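Side-chain contact in polar amino acid ABC uptake transporter substrate binding protein (Streptococcus thermophilus LMG 18311, PDB 3HV1), which probably binds polar amino acids outside the cell membrane and delivers them to an ABC uptake transporter: residues Y188-S193 against D197-M202. Sequence-based numbering, arbitrary orientation.
Sequences YYLEKS and DQYNVM
Leu190 meets Tyr199 and Val201 in a contact that shows how one branched side chain can join a helix to the strand that follows it. Taken in sequence order, the last turns of helix 183-192 bring in Tyr188, whose CD2 lies over the centre of the Tyr189 ring, 3.7 Å above its plane. Phe164 also stacks with Tyr189. The crossing itself belongs to Leu190. With CG anti to the carbonyl carbon (chi1 -63°) and CD1 extended away from CA (chi2 -179°), the two methyls diverge and take different tasks. CD2 of Leu190 sits over one face of the Tyr199 ring, displaced towards its rim; it lies 3.8 Å from CE2 of Tyr199, in a CH-pi contact inclined 21° from the ring normal. CD1 of Leu190 spans the root of the same ring and the next inward-facing residue, 4.0 Å from CG of Tyr199 and 4.1 Å from CG2 of Val201. No hydrogen bond links the segments, and the fit between them is apolar. Leu168 touches both Leu190 and Tyr199, continuing this buried patch onto helix 164-173, where Asn172 OD1 hydrogen-bonds the Tyr199 hydroxyl and so anchors the far end of the ring. One turn beyond Tyr188, Lys192 is fully extended across the outside of the helix, placing NZ 2.9 Å from OH of Tyr188, as a hydrogen-bond donor; its backbone N bonds to O of Tyr188. Strand 199-203 pairs antiparallel with strand 105-114, and Val201 also touches Val110 there. Such helix-on-sheet packing, with a short loop returning the chain to a central sheet, is characteristic of the alpha/beta lobes of family 3 solute-binding proteins.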
loop_
_atom_site.group_PDB
_atom_site.type_symbol
_atom_site.label_atom_id
_atom_site.label_comp_id
_atom_site.label_asym_id
_atom_site.label_seq_id
_atom_site.Cartn_x
_atom_site.Cartn_y
_atom_site.Cartn_z
ATOM N N TYR A 188 19.429 -15.020 0.291
ATOM C CA TYR A 188 19.398 -16.308 0.967
ATOM C C TYR A 188 20.697 -17.090 0.795
ATOM O O TYR A 188 21.307 -17.529 1.771
ATOM C CB TYR A 188 18.230 -17.147 0.449
ATOM C CG TYR A 188 18.312 -18.597 0.858
ATOM C CD1 TYR A 188 18.202 -18.972 2.198
ATOM C CD2 TYR A 188 18.530 -19.596 -0.092
ATOM C CE1 TYR A 188 18.308 -20.298 2.581
ATOM C CE2 TYR A 188 18.639 -20.930 0.284
ATOM C CZ TYR A 188 18.526 -21.272 1.619
ATOM O OH TYR A 188 18.630 -22.588 1.994
ATOM N N TYR A 189 21.120 -17.268 -0.450
ATOM C CA TYR A 189 22.326 -18.040 -0.702
ATOM C C TYR A 189 23.575 -17.383 -0.159
ATOM O O TYR A 189 24.384 -18.039 0.496
ATOM C CB TYR A 189 22.485 -18.316 -2.201
ATOM C CG TYR A 189 21.490 -19.329 -2.714
ATOM C CD1 TYR A 189 21.482 -20.629 -2.218
ATOM C CD2 TYR A 189 20.548 -18.988 -3.680
ATOM C CE1 TYR A 189 20.561 -21.566 -2.669
ATOM C CE2 TYR A 189 19.620 -19.915 -4.141
ATOM C CZ TYR A 189 19.634 -21.205 -3.629
ATOM O OH TYR A 189 18.719 -22.133 -4.072
ATOM N N LEU A 190 23.728 -16.087 -0.417
ATOM C CA LEU A 190 24.909 -15.375 0.052
ATOM C C LEU A 190 25.011 -15.358 1.569
ATOM O O LEU A 190 26.096 -15.519 2.116
ATOM C CB LEU A 190 24.922 -13.949 -0.501
ATOM C CG LEU A 190 25.023 -13.853 -2.029
ATOM C CD1 LEU A 190 25.062 -12.388 -2.457
ATOM C CD2 LEU A 190 26.277 -14.569 -2.516
ATOM N N GLU A 191 23.886 -15.158 2.251
ATOM C CA GLU A 191 23.887 -15.147 3.713
ATOM C C GLU A 191 24.134 -16.563 4.218
ATOM O O GLU A 191 24.872 -16.771 5.181
ATOM C CB GLU A 191 22.545 -14.646 4.256
ATOM C CG GLU A 191 22.383 -14.757 5.784
ATOM C CD GLU A 191 23.364 -13.881 6.562
ATOM O OE1 GLU A 191 23.905 -12.919 5.975
ATOM O OE2 GLU A 191 23.579 -14.143 7.771
ATOM N N LYS A 192 23.503 -17.536 3.571
ATOM C CA LYS A 192 23.668 -18.929 3.975
ATOM C C LYS A 192 25.150 -19.292 3.914
ATOM O O LYS A 192 25.656 -20.027 4.763
ATOM C CB LYS A 192 22.871 -19.855 3.050
ATOM C CG LYS A 192 22.915 -21.319 3.461
ATOM C CD LYS A 192 21.978 -22.169 2.606
ATOM C CE LYS A 192 21.869 -23.584 3.148
ATOM N NZ LYS A 192 20.848 -24.377 2.405
ATOM N N SER A 193 25.837 -18.753 2.911
ATOM C CA SER A 193 27.259 -19.008 2.713
ATOM C C SER A 193 28.124 -18.127 3.596
ATOM O O SER A 193 29.342 -18.292 3.629
ATOM C CB SER A 193 27.645 -18.763 1.256
ATOM O OG SER A 193 27.018 -19.698 0.405
ATOM N N ASP A 197 28.476 -9.922 2.949
ATOM C CA ASP A 197 29.195 -8.650 3.014
ATOM C C ASP A 197 30.346 -8.483 2.034
ATOM O O ASP A 197 31.070 -7.494 2.099
ATOM C CB ASP A 197 29.676 -8.351 4.442
ATOM C CG ASP A 197 30.486 -9.471 5.038
ATOM O OD1 ASP A 197 30.983 -10.332 4.281
ATOM O OD2 ASP A 197 30.629 -9.485 6.281
ATOM N N GLN A 198 30.529 -9.445 1.136
ATOM C CA GLN A 198 31.572 -9.324 0.125
ATOM C C GLN A 198 30.934 -8.960 -1.219
ATOM O O GLN A 198 31.615 -8.883 -2.237
ATOM C CB GLN A 198 32.361 -10.636 -0.007
ATOM C CG GLN A 198 33.251 -10.927 1.199
ATOM C CD GLN A 198 33.985 -12.251 1.082
ATOM O OE1 GLN A 198 34.804 -12.444 0.186
ATOM N NE2 GLN A 198 33.689 -13.170 1.988
ATOM N N TYR A 199 29.623 -8.723 -1.211
ATOM C CA TYR A 199 28.895 -8.396 -2.444
ATOM C C TYR A 199 28.002 -7.178 -2.346
ATOM O O TYR A 199 27.501 -6.845 -1.273
ATOM C CB TYR A 199 27.978 -9.556 -2.841
ATOM C CG TYR A 199 28.692 -10.845 -3.076
ATOM C CD1 TYR A 199 29.107 -11.207 -4.358
ATOM C CD2 TYR A 199 28.996 -11.693 -2.009
ATOM C CE1 TYR A 199 29.810 -12.380 -4.571
ATOM C CE2 TYR A 199 29.697 -12.865 -2.210
ATOM C CZ TYR A 199 30.103 -13.203 -3.496
ATOM O OH TYR A 199 30.802 -14.363 -3.699
ATOM N N ASN A 200 27.791 -6.536 -3.492
ATOM C CA ASN A 200 26.873 -5.403 -3.597
ATOM C C ASN A 200 25.615 -6.085 -4.146
ATOM O O ASN A 200 25.676 -6.713 -5.198
ATOM C CB ASN A 200 27.341 -4.392 -4.646
ATOM C CG ASN A 200 28.603 -3.662 -4.244
ATOM O OD1 ASN A 200 29.509 -3.477 -5.057
ATOM N ND2 ASN A 200 28.667 -3.235 -2.997
ATOM N N VAL A 201 24.506 -5.987 -3.426
ATOM C CA VAL A 201 23.249 -6.576 -3.868
ATOM C C VAL A 201 22.344 -5.373 -4.002
ATOM O O VAL A 201 21.845 -4.840 -3.007
ATOM C CB VAL A 201 22.688 -7.533 -2.825
ATOM C CG1 VAL A 201 21.449 -8.231 -3.377
ATOM C CG2 VAL A 201 23.766 -8.533 -2.427
HETATM N N MSE A 202 22.156 -4.953 -5.245
HETATM C CA MSE A 202 21.403 -3.755 -5.557
HETATM C C MSE A 202 20.111 -3.954 -6.331
HETATM O O MSE A 202 20.049 -4.779 -7.240
HETATM C CB MSE A 202 22.312 -2.825 -6.372
HETATM C CG MSE A 202 23.757 -2.751 -5.849
HETATM SE SE MSE A 202 25.074 -2.120 -7.083
HETATM C CE MSE A 202 25.508 -3.748 -7.972
#